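Local atomic coordinates of major allergen Alt a 1 (Alternaria alternata, PDB entry 3V0R), a protein that is a secreted fungal allergen that may bind plant thaumatin-like proteins and inhibit their beta-glucanase activity. Residues A52-D55 with K56-D59. Residues are numbered along the deposited sequence; the frame is centred on the assembly and turned at random.
Sequences AQAD and KLED. With SO4 (sulfate ion), chain D.
Leu-57 folds back over the end of strand 47-53, where the chain turns from this strand of the Alt a 1 beta-barrel into the loop leading to strand 63-64. Its CD2 methyl fits between two alanines, 3.8 Å from Ala-54 CB and 4.0 Å from Ala-52 CB, while CD1 lies 3.5 Å from Ala-52 O. With CG anti to its own carbonyl carbon (chi1 -66°), the isobutyl group is directed back along the strand. Tyr-63 and Leu-34 add further side-chain contacts to this apolar patch. No hydrogen bond joins the two segments; backbone bonds of Ala-52 to Leu-34, Ala-54 to Asn-32 and Leu-57 to Tyr-31 tie both limbs of the bend to residues 31-34 of the same chain. Ala-52 and Ala-54 alternate with Gln-53, whose CB points away from the returning chain and whose side chain touches bound 2,5,6-triaminopyrimidin-4-ol. At the bend, two successive amides grip a sulfate, probably from the crystallisation liquor. These donors probably offset some repulsion between sulfate and the Asp-55 carboxylate, whose OD1 is 3.9 Å from O3. The bond from Asp-55 N to O3 is nearly straight (2.9 Å, 167°), whereas Lys-56 N reaches O2 at 2.9 Å with a more bent angle of 153°.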
loop_
_atom_site.group_PDB
_atom_site.type_symbol
_atom_site.label_atom_id
_atom_site.label_comp_id
_atom_site.label_asym_id
_atom_site.label_seq_id
_atom_site.Cartn_x
_atom_site.Cartn_y
_atom_site.Cartn_z
ATOM N N ALA A 52 3.141 -11.677 -1.496
ATOM C CA ALA A 52 3.745 -11.348 -2.764
ATOM C C ALA A 52 2.803 -11.736 -3.920
ATOM O O ALA A 52 2.014 -12.709 -3.816
ATOM C CB ALA A 52 5.082 -12.111 -2.938
ATOM N N GLN A 53 2.948 -11.033 -5.025
ATOM C CA GLN A 53 2.252 -11.311 -6.270
ATOM C C GLN A 53 3.180 -11.185 -7.456
ATOM O O GLN A 53 4.044 -10.355 -7.478
ATOM C CB GLN A 53 1.111 -10.341 -6.525
ATOM C CG GLN A 53 -0.008 -10.468 -5.513
ATOM C CD GLN A 53 0.308 -9.653 -4.285
ATOM O OE1 GLN A 53 1.276 -8.816 -4.306
ATOM N NE2 GLN A 53 -0.492 -9.878 -3.188
ATOM N N ALA A 54 2.961 -11.998 -8.444
ATOM C CA ALA A 54 3.664 -11.838 -9.714
ATOM C C ALA A 54 2.920 -12.673 -10.707
ATOM O O ALA A 54 2.095 -13.501 -10.315
ATOM C CB ALA A 54 5.083 -12.321 -9.576
ATOM N N ASP A 55 3.201 -12.494 -11.995
ATOM C CA ASP A 55 2.580 -13.357 -13.008
ATOM C C ASP A 55 2.890 -14.799 -12.659
ATOM O O ASP A 55 2.026 -15.675 -12.779
ATOM C CB ASP A 55 3.120 -13.077 -14.415
ATOM C CG ASP A 55 2.612 -11.750 -14.992
ATOM O OD1 ASP A 55 1.768 -11.070 -14.340
ATOM O OD2 ASP A 55 3.060 -11.388 -16.102
ATOM N N LYS A 56 4.127 -15.050 -12.192
ATOM C CA LYS A 56 4.429 -16.410 -11.727
ATOM C C LYS A 56 5.389 -16.348 -10.557
ATOM O O LYS A 56 6.534 -16.022 -10.722
ATOM C CB LYS A 56 5.006 -17.232 -12.862
ATOM C CG LYS A 56 5.464 -18.630 -12.486
ATOM C CD LYS A 56 5.682 -19.443 -13.768
ATOM C CE LYS A 56 6.873 -20.386 -13.664
ATOM N NZ LYS A 56 6.604 -21.574 -12.796
ATOM N N LEU A 57 4.912 -16.652 -9.361
ATOM C CA LEU A 57 5.825 -16.662 -8.203
ATOM C C LEU A 57 6.744 -17.895 -8.272
ATOM O O LEU A 57 6.321 -18.943 -8.736
ATOM C CB LEU A 57 5.030 -16.663 -6.896
ATOM C CG LEU A 57 4.221 -15.409 -6.599
ATOM C CD1 LEU A 57 3.300 -15.563 -5.380
ATOM C CD2 LEU A 57 5.206 -14.238 -6.314
ATOM N N GLU A 58 7.985 -17.752 -7.825
ATOM C CA GLU A 58 8.960 -18.815 -7.878
ATOM C C GLU A 58 9.159 -19.433 -6.480
ATOM O O GLU A 58 9.096 -18.712 -5.446
ATOM C CB GLU A 58 10.310 -18.259 -8.365
ATOM C CG GLU A 58 10.248 -17.457 -9.676
ATOM C CD GLU A 58 9.801 -18.255 -10.890
ATOM O OE1 GLU A 58 9.828 -19.506 -10.862
ATOM O OE2 GLU A 58 9.420 -17.617 -11.935
ATOM N N ASP A 59 9.375 -20.756 -6.459
ATOM C CA ASP A 59 9.898 -21.424 -5.275
ATOM C C ASP A 59 11.381 -21.051 -5.002
ATOM O O ASP A 59 12.136 -20.654 -5.888
ATOM C CB ASP A 59 9.712 -22.946 -5.329
ATOM C CG ASP A 59 8.262 -23.352 -5.528
ATOM O OD1 ASP A 59 7.355 -22.949 -4.756
ATOM O OD2 ASP A 59 7.999 -24.030 -6.545
HETATM S S SO4 D . 6.439 -11.682 -13.216
HETATM O O1 SO4 D . 7.631 -11.279 -12.403
HETATM O O2 SO4 D . 6.190 -13.143 -12.995
HETATM O O3 SO4 D . 5.364 -10.673 -12.832
HETATM O O4 SO4 D . 6.722 -11.538 -14.673
#